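Local atomic coordinates of type III restriction-modification enzyme EcoP15I Mod subunit (Escherichia coli, PDB entry 4ZCF), a protein that methylates adenine in one strand of the DNA site 5'-CAGCAG-3', using S-adenosyl-L-methionine, and joins the Res subunit for DNA restriction. Residues Thr450-Asn455 with Ile496-Lys501; Leu594-Val597 with Asp602-Pro605; Lys63-Leu68 with Lys158-Phe163; Leu551-Leu556 with Pro605-Phe610. One frame throughout, in Å; residues are numbered along the deposited sequence.

Contact 1: residues Thr450-Asn455 with Ile496-Lys501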
loop_
_atom_site.group_PDB
_atom_site.type_symbol
_atom_site.label_atom_id
_atom_site.label_comp_id
_atom_site.label_asym_id
_atom_site.label_seq_id
_atom_site.Cartn_x
_atom_site.Cartn_y
_atom_site.Cartn_z
ATOM N N THR A 450 -12.739 16.429 -14.423
ATOM C CA THR A 450 -11.308 16.681 -14.308
ATOM C C THR A 450 -10.537 16.007 -15.451
ATOM O O THR A 450 -9.583 16.591 -15.944
ATOM C CB THR A 450 -10.846 16.233 -12.908
ATOM O OG1 THR A 450 -11.500 17.029 -11.906
ATOM C CG2 THR A 450 -9.346 16.295 -12.735
ATOM N N VAL A 451 -10.946 14.802 -15.885
ATOM C CA VAL A 451 -10.309 14.101 -17.018
ATOM C C VAL A 451 -10.605 14.869 -18.331
ATOM O O VAL A 451 -9.686 15.062 -19.129
ATOM C CB VAL A 451 -10.631 12.574 -17.081
ATOM C CG1 VAL A 451 -10.087 11.944 -18.351
ATOM C CG2 VAL A 451 -10.071 11.841 -15.853
ATOM N N PHE A 452 -11.856 15.379 -18.507
ATOM C CA PHE A 452 -12.229 16.201 -19.676
ATOM C C PHE A 452 -11.315 17.427 -19.758
ATOM O O PHE A 452 -10.669 17.599 -20.789
ATOM C CB PHE A 452 -13.725 16.610 -19.672
ATOM C CG PHE A 452 -14.747 15.507 -19.914
ATOM C CD1 PHE A 452 -14.524 14.517 -20.871
ATOM C CD2 PHE A 452 -15.961 15.497 -19.229
ATOM C CE1 PHE A 452 -15.490 13.540 -21.140
ATOM C CE2 PHE A 452 -16.916 14.501 -19.481
ATOM C CZ PHE A 452 -16.671 13.532 -20.437
ATOM N N ASN A 453 -11.169 18.209 -18.653
ATOM C CA ASN A 453 -10.280 19.389 -18.602
ATOM C C ASN A 453 -8.808 19.062 -18.842
ATOM O O ASN A 453 -8.110 19.843 -19.484
ATOM C CB ASN A 453 -10.372 20.106 -17.253
ATOM C CG ASN A 453 -11.697 20.705 -16.882
ATOM O OD1 ASN A 453 -11.871 21.177 -15.755
ATOM N ND2 ASN A 453 -12.667 20.690 -17.786
ATOM N N LEU A 454 -8.311 17.953 -18.251
ATOM C CA LEU A 454 -6.912 17.575 -18.411
ATOM C C LEU A 454 -6.591 17.175 -19.848
ATOM O O LEU A 454 -5.643 17.691 -20.400
ATOM C CB LEU A 454 -6.476 16.513 -17.378
ATOM C CG LEU A 454 -6.327 16.977 -15.905
ATOM C CD1 LEU A 454 -6.304 15.773 -14.928
ATOM C CD2 LEU A 454 -5.102 17.878 -15.700
ATOM N N ASN A 455 -7.406 16.304 -20.466
ATOM C CA ASN A 455 -7.270 15.818 -21.846
ATOM C C ASN A 455 -7.250 16.892 -22.929
ATOM O O ASN A 455 -6.580 16.699 -23.942
ATOM C CB ASN A 455 -8.319 14.766 -22.152
ATOM C CG ASN A 455 -8.024 13.386 -21.612
ATOM O OD1 ASN A 455 -7.115 13.158 -20.805
ATOM N ND2 ASN A 455 -8.783 12.427 -22.078
ATOM N N ILE A 496 -22.476 15.051 -19.403
ATOM C CA ILE A 496 -22.979 15.495 -20.713
ATOM C C ILE A 496 -22.619 16.979 -20.900
ATOM O O ILE A 496 -21.998 17.333 -21.908
ATOM C CB ILE A 496 -24.503 15.213 -20.879
ATOM C CG1 ILE A 496 -24.742 13.718 -21.238
ATOM C CG2 ILE A 496 -25.143 16.164 -21.935
ATOM C CD1 ILE A 496 -26.169 13.242 -21.011
ATOM N N ARG A 497 -22.948 17.818 -19.895
ATOM C CA ARG A 497 -22.659 19.255 -19.900
ATOM C C ARG A 497 -21.162 19.563 -19.915
ATOM O O ARG A 497 -20.717 20.404 -20.695
ATOM C CB ARG A 497 -23.390 19.968 -18.753
ATOM C CG ARG A 497 -24.897 19.960 -18.962
ATOM C CD ARG A 497 -25.607 20.830 -17.957
ATOM N NE ARG A 497 -27.045 20.567 -17.903
ATOM C CZ ARG A 497 -27.941 21.374 -17.351
ATOM N NH1 ARG A 497 -27.574 22.547 -16.862
ATOM N NH2 ARG A 497 -29.214 21.043 -17.339
ATOM N N ALA A 498 -20.391 18.845 -19.090
ATOM C CA ALA A 498 -18.949 18.963 -18.943
ATOM C C ALA A 498 -18.236 18.486 -20.201
ATOM O O ALA A 498 -17.110 18.909 -20.461
ATOM C CB ALA A 498 -18.494 18.143 -17.738
ATOM N N SER A 499 -18.873 17.570 -20.958
ATOM C CA SER A 499 -18.355 17.039 -22.227
ATOM C C SER A 499 -18.590 18.046 -23.334
ATOM O O SER A 499 -17.739 18.159 -24.200
ATOM C CB SER A 499 -19.067 15.743 -22.604
ATOM O OG SER A 499 -18.584 15.254 -23.844
ATOM N N LYS A 500 -19.760 18.762 -23.310
ATOM C CA LYS A 500 -20.206 19.751 -24.303
ATOM C C LYS A 500 -19.270 20.947 -24.271
ATOM O O LYS A 500 -18.788 21.371 -25.325
ATOM C CB LYS A 500 -21.659 20.142 -24.061
ATOM N N LYS A 501 -18.925 21.415 -23.055
ATOM C CA LYS A 501 -17.832 22.361 -22.799
ATOM C C LYS A 501 -16.678 21.332 -22.876
ATOM O O LYS A 501 -16.954 20.158 -22.663
ATOM C CB LYS A 501 -17.897 22.912 -21.364
ATOM C CG LYS A 501 -19.244 23.470 -20.917
ATOM C CD LYS A 501 -19.168 23.994 -19.478
ATOM C CE LYS A 501 -20.497 24.482 -18.935
ATOM N NZ LYS A 501 -20.690 25.948 -19.135
#
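Phe452 reaches from helix 446-455 across to Ala498 and Ser499 in the last turn of helix 487-500, and nearly all of this contact is its ring. The two backbones come closest where the CA of Phe452 lies 6.7 Å from the CA of Ser499. Phe452 CB points at the other helix and passes 4.2 Å from Ala498 O. With CG placed beside the backbone N and anti to the carbonyl carbon (chi1 -70°), the ring is carried out over the Ala498-Ser499 peptide. One ortho carbon, Phe452 CD2, does most of the work near the root, 3.8 Å from Ala498 O, which approaches obliquely, and 4.0 Å from Ala498 CB. Next along that side, Phe452 CE2 lies 3.9 Å from Ser499 N. The far end, Phe452 CZ, packs on Ser499 CB at 3.9 Å, while Ser499 CA sits above one ring face, toward the rim. All of this is van der Waals packing; no hydrogen bond crosses between 450-455 and 496-501. Polar atoms beside the ring have partners elsewhere: Ala498 O takes Asn502 ND2, and Ser499 OG bonds to Gly506 N. In the Rossmann-like methylase fold, helix 446-455 is the helix of the beta-alpha-beta crossover from strand 434-439 to the adjacent parallel strand 461-468. Phe464 on the latter strand meets the Phe452 ring edge-to-face, while helix 420-430 packs against Thr450 and Leu454.

Contact 2: residues Leu594-Val597 with Asp602-Pro605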
loop_
_atom_site.group_PDB
_atom_site.type_symbol
_atom_site.label_atom_id
_atom_site.label_comp_id
_atom_site.label_asym_id
_atom_site.label_seq_id
_atom_site.Cartn_x
_atom_site.Cartn_y
_atom_site.Cartn_z
ATOM N N LEU A 594 -15.303 -20.557 -42.552
ATOM C CA LEU A 594 -14.029 -21.128 -43.006
ATOM C C LEU A 594 -13.475 -20.344 -44.204
ATOM O O LEU A 594 -12.263 -20.164 -44.310
ATOM C CB LEU A 594 -14.167 -22.631 -43.331
ATOM C CG LEU A 594 -14.771 -23.547 -42.231
ATOM C CD1 LEU A 594 -15.287 -24.827 -42.821
ATOM C CD2 LEU A 594 -13.778 -23.845 -41.109
ATOM N N GLN A 595 -14.367 -19.831 -45.069
ATOM C CA GLN A 595 -14.013 -18.994 -46.218
ATOM C C GLN A 595 -13.449 -17.636 -45.745
ATOM O O GLN A 595 -12.403 -17.216 -46.238
ATOM C CB GLN A 595 -15.237 -18.778 -47.102
ATOM N N LYS A 596 -14.125 -16.978 -44.763
ATOM C CA LYS A 596 -13.726 -15.693 -44.172
ATOM C C LYS A 596 -12.382 -15.798 -43.455
ATOM O O LYS A 596 -11.635 -14.815 -43.433
ATOM C CB LYS A 596 -14.822 -15.128 -43.246
ATOM C CG LYS A 596 -14.776 -13.602 -43.123
ATOM C CD LYS A 596 -16.023 -13.025 -42.458
ATOM C CE LYS A 596 -16.168 -11.542 -42.713
ATOM N NZ LYS A 596 -17.600 -11.119 -42.754
ATOM N N VAL A 597 -12.065 -16.990 -42.886
ATOM C CA VAL A 597 -10.774 -17.261 -42.233
ATOM C C VAL A 597 -9.711 -17.349 -43.342
ATOM O O VAL A 597 -8.671 -16.689 -43.239
ATOM C CB VAL A 597 -10.789 -18.515 -41.302
ATOM C CG1 VAL A 597 -9.389 -18.852 -40.790
ATOM C CG2 VAL A 597 -11.740 -18.320 -40.126
ATOM N N ASP A 602 -8.374 -9.414 -42.372
ATOM C CA ASP A 602 -8.760 -8.749 -41.122
ATOM C C ASP A 602 -9.602 -9.691 -40.236
ATOM O O ASP A 602 -10.042 -9.286 -39.156
ATOM C CB ASP A 602 -9.510 -7.414 -41.397
ATOM C CG ASP A 602 -9.186 -6.717 -42.718
ATOM O OD1 ASP A 602 -8.028 -6.270 -42.889
ATOM O OD2 ASP A 602 -10.096 -6.612 -43.577
ATOM N N PHE A 603 -9.818 -10.949 -40.696
ATOM C CA PHE A 603 -10.578 -11.973 -39.973
ATOM C C PHE A 603 -9.665 -13.102 -39.437
ATOM O O PHE A 603 -9.410 -14.102 -40.126
ATOM C CB PHE A 603 -11.733 -12.520 -40.825
ATOM C CG PHE A 603 -12.774 -13.323 -40.075
ATOM C CD1 PHE A 603 -13.815 -12.691 -39.409
ATOM C CD2 PHE A 603 -12.752 -14.710 -40.092
ATOM C CE1 PHE A 603 -14.806 -13.434 -38.758
ATOM C CE2 PHE A 603 -13.729 -15.450 -39.419
ATOM C CZ PHE A 603 -14.748 -14.809 -38.757
ATOM N N ALA A 604 -9.180 -12.927 -38.189
ATOM C CA ALA A 604 -8.316 -13.903 -37.536
ATOM C C ALA A 604 -8.784 -14.311 -36.100
ATOM O O ALA A 604 -8.056 -14.069 -35.127
ATOM C CB ALA A 604 -6.872 -13.413 -37.546
ATOM N N PRO A 605 -9.977 -14.953 -35.943
ATOM C CA PRO A 605 -10.392 -15.393 -34.598
ATOM C C PRO A 605 -9.663 -16.664 -34.152
ATOM O O PRO A 605 -9.224 -17.455 -34.979
ATOM C CB PRO A 605 -11.901 -15.608 -34.725
ATOM C CG PRO A 605 -12.146 -15.859 -36.160
ATOM C CD PRO A 605 -10.965 -15.360 -36.965
#
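The ring of Phe603 lies against Lys596 and Val597, one across its face and the other at its rim. Lys596 crosses the phenyl side chain at about a right angle, its methylene chain running over one face from the CD2 side to the CD1 side. Lys596 CB starts 3.8 Å from Phe603 CD2, and CD ends the crossing 3.8 Å from Phe603 CD1. Between them Lys596 CG makes a CH-pi contact, 3.9 Å from the ring centroid and 20° off the normal. A chi1 of -154°, which swings CG away from the backbone N, lays the lysine over the ring. Backbone joins in too: Lys596 O lies 3.5 Å from Phe603 CB. Val597 comes in differently: its CG2 methyl sits in the ring plane, 3.6 Å from Phe603 CE2. Here helix 587-598 is the middle element of a beta-alpha-beta crossover joining the adjacent parallel strands 577-580 and 607-611 of the C-terminal domain, and Phe603 belongs to the loop leading into the second strand. Replacing the phenylalanine by an alanine would probably strip Lys596 of its CH-pi partner and open a gap beside Val597 CG2. On the opposite face of the ring Pro605 CD lies 3.6 Å above the plane, and that same carbon is 4.4 Å from Val597 CG2. Val564 of strand 562-566 touches both Lys596 and Phe603, while the neighbouring Ala604 packs on Tyr543 of the Res subunit.

Contact 3: residues Lys63-Leu68 with Lys158-Phe163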
loop_
_atom_site.group_PDB
_atom_site.type_symbol
_atom_site.label_atom_id
_atom_site.label_comp_id
_atom_site.label_asym_id
_atom_site.label_seq_id
_atom_site.Cartn_x
_atom_site.Cartn_y
_atom_site.Cartn_z
ATOM N N LYS A 63 -16.448 -8.080 10.179
ATOM C CA LYS A 63 -15.227 -8.335 9.424
ATOM C C LYS A 63 -15.386 -9.615 8.614
ATOM O O LYS A 63 -14.993 -9.637 7.445
ATOM C CB LYS A 63 -14.007 -8.425 10.363
ATOM C CG LYS A 63 -12.676 -8.390 9.627
ATOM C CD LYS A 63 -11.483 -8.119 10.540
ATOM C CE LYS A 63 -10.189 -8.186 9.744
ATOM N NZ LYS A 63 -9.033 -7.605 10.475
ATOM N N SER A 64 -15.965 -10.681 9.237
ATOM C CA SER A 64 -16.223 -11.975 8.581
ATOM C C SER A 64 -17.279 -11.836 7.497
ATOM O O SER A 64 -17.178 -12.516 6.473
ATOM C CB SER A 64 -16.606 -13.060 9.592
ATOM O OG SER A 64 -17.554 -12.638 10.561
ATOM N N TYR A 65 -18.274 -10.938 7.719
ATOM C CA TYR A 65 -19.349 -10.569 6.796
ATOM C C TYR A 65 -18.784 -9.783 5.600
ATOM O O TYR A 65 -19.212 -10.026 4.467
ATOM C CB TYR A 65 -20.440 -9.742 7.522
ATOM C CG TYR A 65 -21.655 -9.414 6.672
ATOM C CD1 TYR A 65 -22.669 -10.348 6.481
ATOM C CD2 TYR A 65 -21.813 -8.156 6.099
ATOM C CE1 TYR A 65 -23.789 -10.053 5.705
ATOM C CE2 TYR A 65 -22.942 -7.840 5.343
ATOM C CZ TYR A 65 -23.924 -8.795 5.139
ATOM O OH TYR A 65 -25.043 -8.497 4.397
ATOM N N ALA A 66 -17.859 -8.827 5.850
ATOM C CA ALA A 66 -17.194 -8.032 4.799
ATOM C C ALA A 66 -16.318 -8.933 3.918
ATOM O O ALA A 66 -16.299 -8.753 2.706
ATOM C CB ALA A 66 -16.364 -6.919 5.412
ATOM N N ARG A 67 -15.643 -9.928 4.518
ATOM C CA ARG A 67 -14.819 -10.915 3.796
ATOM C C ARG A 67 -15.675 -11.797 2.834
ATOM O O ARG A 67 -15.256 -12.086 1.710
ATOM C CB ARG A 67 -14.000 -11.777 4.777
ATOM C CG ARG A 67 -12.746 -11.067 5.297
ATOM C CD ARG A 67 -11.797 -11.985 6.059
ATOM N NE ARG A 67 -12.166 -12.131 7.472
ATOM C CZ ARG A 67 -12.777 -13.195 7.994
ATOM N NH1 ARG A 67 -13.092 -14.234 7.227
ATOM N NH2 ARG A 67 -13.074 -13.228 9.287
ATOM N N LEU A 68 -16.885 -12.175 3.280
ATOM C CA LEU A 68 -17.877 -12.953 2.539
ATOM C C LEU A 68 -18.373 -12.146 1.329
ATOM O O LEU A 68 -18.274 -12.619 0.192
ATOM C CB LEU A 68 -19.052 -13.297 3.479
ATOM C CG LEU A 68 -20.226 -14.060 2.866
ATOM C CD1 LEU A 68 -19.775 -15.400 2.235
ATOM C CD2 LEU A 68 -21.285 -14.274 3.885
ATOM N N LYS A 158 -26.072 -13.850 14.282
ATOM C CA LYS A 158 -27.238 -13.184 14.869
ATOM C C LYS A 158 -26.866 -11.723 15.176
ATOM O O LYS A 158 -27.659 -10.815 14.924
ATOM C CB LYS A 158 -27.640 -13.865 16.192
ATOM C CG LYS A 158 -28.555 -15.077 16.072
ATOM C CD LYS A 158 -28.692 -15.779 17.436
ATOM C CE LYS A 158 -29.767 -16.839 17.474
ATOM N NZ LYS A 158 -29.446 -18.006 16.613
ATOM N N ARG A 159 -25.654 -11.517 15.740
ATOM C CA ARG A 159 -25.101 -10.221 16.137
ATOM C C ARG A 159 -24.787 -9.327 14.954
ATOM O O ARG A 159 -24.977 -8.108 15.053
ATOM C CB ARG A 159 -23.885 -10.390 17.061
ATOM C CG ARG A 159 -24.273 -10.733 18.501
ATOM C CD ARG A 159 -23.085 -10.842 19.436
ATOM N NE ARG A 159 -23.423 -11.542 20.680
ATOM C CZ ARG A 159 -23.927 -10.964 21.772
ATOM N NH1 ARG A 159 -24.168 -9.656 21.790
ATOM N NH2 ARG A 159 -24.200 -11.689 22.849
ATOM N N ILE A 160 -24.318 -9.921 13.839
ATOM C CA ILE A 160 -24.012 -9.173 12.624
ATOM C C ILE A 160 -25.341 -8.698 12.051
ATOM O O ILE A 160 -25.589 -7.493 12.053
ATOM C CB ILE A 160 -23.157 -9.971 11.585
ATOM C CG1 ILE A 160 -21.726 -10.227 12.097
ATOM C CG2 ILE A 160 -23.137 -9.262 10.209
ATOM C CD1 ILE A 160 -20.983 -11.411 11.405
ATOM N N LEU A 161 -26.226 -9.647 11.639
ATOM C CA LEU A 161 -27.539 -9.350 11.058
ATOM C C LEU A 161 -28.379 -8.361 11.847
ATOM O O LEU A 161 -29.123 -7.593 11.240
ATOM C CB LEU A 161 -28.326 -10.612 10.695
ATOM C CG LEU A 161 -27.727 -11.481 9.591
ATOM C CD1 LEU A 161 -28.492 -12.751 9.453
ATOM C CD2 LEU A 161 -27.656 -10.756 8.253
ATOM N N GLU A 162 -28.189 -8.307 13.181
ATOM C CA GLU A 162 -28.843 -7.323 14.044
ATOM C C GLU A 162 -28.469 -5.880 13.610
ATOM O O GLU A 162 -29.287 -4.978 13.786
ATOM C CB GLU A 162 -28.458 -7.553 15.496
ATOM N N PHE A 163 -27.259 -5.678 13.014
ATOM C CA PHE A 163 -26.783 -4.369 12.542
ATOM C C PHE A 163 -26.886 -4.171 11.020
ATOM O O PHE A 163 -27.125 -3.044 10.584
ATOM C CB PHE A 163 -25.362 -4.019 13.082
ATOM C CG PHE A 163 -24.178 -4.289 12.165
ATOM C CD1 PHE A 163 -23.868 -3.419 11.122
ATOM C CD2 PHE A 163 -23.348 -5.383 12.375
ATOM C CE1 PHE A 163 -22.797 -3.680 10.271
ATOM C CE2 PHE A 163 -22.266 -5.633 11.530
ATOM C CZ PHE A 163 -21.991 -4.772 10.493
#
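Ile160 of helix 154-164 puts its two methyls, CG2 and CD1, against helix 63-71, CG2 on Tyr65 and CD1 on Ser64. The helices approach most closely where the CA of Tyr65 is 7.6 Å from the CA of Ile160. The apolar part is the CG2 branch, which nestles in the bend where the tyrosine ring leaves its backbone. Ile160 CG2 is 3.8 Å from Tyr65 CB and 3.9 Å from Tyr65 CD1, and it meets the ring obliquely. With CG trans to the backbone N (chi1 -175°), the tyrosine turns the root of its ring to the methyl and carries the hydroxyl away from the isoleucine. A mixed contact comes from the other branch: Ile160 CD1 rests 3.7 Å from Ser64 OG, carbon on oxygen with no hydrogen bond. Both hydroxyls find their hydrogen-bond partners outside the two short segments. Ser64 OG is hydrogen-bonded to Glu156 OE2, one turn earlier on the helix of Ile160, and so links the same two helices by a second route. The bond from Tyr65 OH to Asp137 OD2 leaves the pair and anchors the far end of the ring. Neighbouring helices close round the pair: Leu146 of helix 143-150 touches both Tyr65 and Leu161, and Thr176 of helix 171-188 touches Tyr65 and Phe163. Further along helix 63-71, Leu68 packs on Phe176 of the Res subunit, and strand 76-80 follows at the edge of the large sheet.

Contact 4: residues Leu551-Leu556 with Pro605-Phe610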
loop_
_atom_site.group_PDB
_atom_site.type_symbol
_atom_site.label_atom_id
_atom_site.label_comp_id
_atom_site.label_asym_id
_atom_site.label_seq_id
_atom_site.Cartn_x
_atom_site.Cartn_y
_atom_site.Cartn_z
ATOM N N LEU A 551 -17.229 -8.968 -21.702
ATOM C CA LEU A 551 -16.556 -8.445 -20.504
ATOM C C LEU A 551 -16.001 -9.607 -19.691
ATOM O O LEU A 551 -14.794 -9.646 -19.417
ATOM C CB LEU A 551 -17.527 -7.570 -19.662
ATOM C CG LEU A 551 -16.957 -6.807 -18.435
ATOM C CD1 LEU A 551 -15.799 -5.892 -18.798
ATOM C CD2 LEU A 551 -18.064 -6.110 -17.654
ATOM N N TYR A 552 -16.878 -10.590 -19.392
ATOM C CA TYR A 552 -16.544 -11.833 -18.702
ATOM C C TYR A 552 -15.345 -12.517 -19.380
ATOM O O TYR A 552 -14.456 -12.998 -18.693
ATOM C CB TYR A 552 -17.774 -12.777 -18.658
ATOM C CG TYR A 552 -17.450 -14.133 -18.066
ATOM C CD1 TYR A 552 -17.453 -14.332 -16.688
ATOM C CD2 TYR A 552 -17.045 -15.193 -18.878
ATOM C CE1 TYR A 552 -17.078 -15.555 -16.133
ATOM C CE2 TYR A 552 -16.652 -16.410 -18.333
ATOM C CZ TYR A 552 -16.699 -16.597 -16.961
ATOM O OH TYR A 552 -16.356 -17.806 -16.411
ATOM N N ASP A 553 -15.315 -12.525 -20.724
ATOM C CA ASP A 553 -14.260 -13.114 -21.547
ATOM C C ASP A 553 -12.938 -12.353 -21.510
ATOM O O ASP A 553 -11.969 -12.817 -22.105
ATOM C CB ASP A 553 -14.743 -13.373 -23.001
ATOM C CG ASP A 553 -15.602 -14.626 -23.174
ATOM O OD1 ASP A 553 -15.227 -15.684 -22.628
ATOM O OD2 ASP A 553 -16.600 -14.563 -23.914
ATOM N N GLY A 554 -12.915 -11.200 -20.833
ATOM C CA GLY A 554 -11.710 -10.400 -20.635
ATOM C C GLY A 554 -11.494 -9.194 -21.516
ATOM O O GLY A 554 -10.417 -8.590 -21.466
ATOM N N SER A 555 -12.490 -8.833 -22.336
ATOM C CA SER A 555 -12.366 -7.678 -23.239
ATOM C C SER A 555 -12.824 -6.386 -22.542
ATOM O O SER A 555 -13.891 -6.373 -21.925
ATOM C CB SER A 555 -13.140 -7.898 -24.545
ATOM O OG SER A 555 -13.256 -9.266 -24.913
ATOM N N LEU A 556 -12.027 -5.304 -22.662
ATOM C CA LEU A 556 -12.322 -3.984 -22.075
ATOM C C LEU A 556 -13.584 -3.407 -22.700
ATOM O O LEU A 556 -13.781 -3.579 -23.909
ATOM C CB LEU A 556 -11.173 -2.977 -22.322
ATOM C CG LEU A 556 -9.730 -3.399 -22.056
ATOM C CD1 LEU A 556 -8.766 -2.533 -22.866
ATOM C CD2 LEU A 556 -9.390 -3.337 -20.580
ATOM N N PRO A 605 -9.977 -14.953 -35.943
ATOM C CA PRO A 605 -10.392 -15.393 -34.598
ATOM C C PRO A 605 -9.663 -16.664 -34.152
ATOM O O PRO A 605 -9.224 -17.455 -34.979
ATOM C CB PRO A 605 -11.901 -15.608 -34.725
ATOM C CG PRO A 605 -12.146 -15.859 -36.160
ATOM C CD PRO A 605 -10.965 -15.360 -36.965
ATOM N N ASN A 606 -9.538 -16.852 -32.842
ATOM C CA ASN A 606 -8.822 -17.975 -32.243
ATOM C C ASN A 606 -9.688 -18.703 -31.233
ATOM O O ASN A 606 -9.281 -19.723 -30.672
ATOM C CB ASN A 606 -7.535 -17.465 -31.577
ATOM C CG ASN A 606 -7.721 -16.202 -30.771
ATOM O OD1 ASN A 606 -8.165 -16.229 -29.619
ATOM N ND2 ASN A 606 -7.413 -15.063 -31.378
ATOM N N LYS A 607 -10.888 -18.189 -31.020
ATOM C CA LYS A 607 -11.849 -18.713 -30.061
ATOM C C LYS A 607 -13.254 -18.477 -30.637
ATOM O O LYS A 607 -13.519 -17.399 -31.185
ATOM C CB LYS A 607 -11.658 -17.966 -28.717
ATOM C CG LYS A 607 -12.249 -18.642 -27.493
ATOM C CD LYS A 607 -12.149 -17.696 -26.294
ATOM C CE LYS A 607 -13.353 -17.767 -25.386
ATOM N NZ LYS A 607 -13.499 -16.552 -24.557
ATOM N N VAL A 608 -14.128 -19.506 -30.571
ATOM C CA VAL A 608 -15.524 -19.438 -31.052
ATOM C C VAL A 608 -16.446 -19.772 -29.876
ATOM O O VAL A 608 -16.330 -20.851 -29.291
ATOM C CB VAL A 608 -15.822 -20.302 -32.320
ATOM C CG1 VAL A 608 -17.236 -20.053 -32.844
ATOM C CG2 VAL A 608 -14.803 -20.048 -33.424
ATOM N N VAL A 609 -17.294 -18.811 -29.485
ATOM C CA VAL A 609 -18.247 -18.931 -28.365
ATOM C C VAL A 609 -19.690 -18.937 -28.919
ATOM O O VAL A 609 -20.073 -18.020 -29.627
ATOM C CB VAL A 609 -18.045 -17.822 -27.280
ATOM C CG1 VAL A 609 -18.798 -18.143 -25.990
ATOM C CG2 VAL A 609 -16.573 -17.571 -26.997
ATOM N N PHE A 610 -20.472 -19.965 -28.605
ATOM C CA PHE A 610 -21.853 -20.040 -29.091
ATOM C C PHE A 610 -22.855 -20.293 -27.962
ATOM O O PHE A 610 -22.527 -20.945 -26.972
ATOM C CB PHE A 610 -21.997 -21.075 -30.237
ATOM C CG PHE A 610 -21.815 -22.513 -29.806
ATOM C CD1 PHE A 610 -20.551 -23.092 -29.770
ATOM C CD2 PHE A 610 -22.901 -23.274 -29.387
ATOM C CE1 PHE A 610 -20.375 -24.398 -29.307
ATOM C CE2 PHE A 610 -22.723 -24.586 -28.944
ATOM C CZ PHE A 610 -21.460 -25.134 -28.904
#
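Asp553 meets Lys607 and Val609 across a wide backbone gap, the CA of Asp553 being 9.8 Å from the CA of Val609, and the chain turns out of helix 539-552 in a Schellman motif. Gly554 closes the motif with a phi of 100°, at which a beta carbon would press on the carbonyl oxygen of Asp553, and its N bonds to Leu551 O at 2.8 Å. From strand 607-611 of the C-terminal domain's sheet, Lys607 stretches its chain, bent at chi3 (142°), to the carboxylate. The salt bridge Lys607 NZ to Asp553 OD1 measures 2.7 Å, with the ammonium reaching the oxygen from above the carboxylate plane, 81° out of it. The other oxygen, OD2, pairs with Arg643 NH1 and is hydrogen-bonded to Tyr579 OH, so two cationic side chains, Lys607 and Arg643, probably stabilise the aspartate's negative charge. Cutting Asp553 back to an alanine would remove the carboxylate and is likely to leave Lys607 and Arg643 without this counter-ion and Tyr579 OH without its partner. Lys607 also has a long, weak ion pair to Asp138 of the Res subunit. Two residues along the strand, Val609 sends its CG2 methyl to 4.3 Å from Asp553 OD2.

Overall arrangement
Along the chain contact 3 closes first, then contact 1, and contacts 2 and 4 finish together near the C-terminus. Contacts 1 and 3 lie on opposite sides of the chain's centre, about 41 Å apart between centres: contact 1 joins helix 446-455, which packs on strand 461-468 of the large mixed sheet, to helix 487-500, which precedes strand 508-514 of that sheet, and contact 3 joins helices 63-71 and 154-164. Contacts 2 and 4 belong to the C-terminal domain, centres about 15 Å apart, and share Pro605, where the loop after helix 587-598 runs into strand 607-611. Contacts 2, 3 and 4 each have residues touching the Res subunit, so these three lie where Mod meets Res.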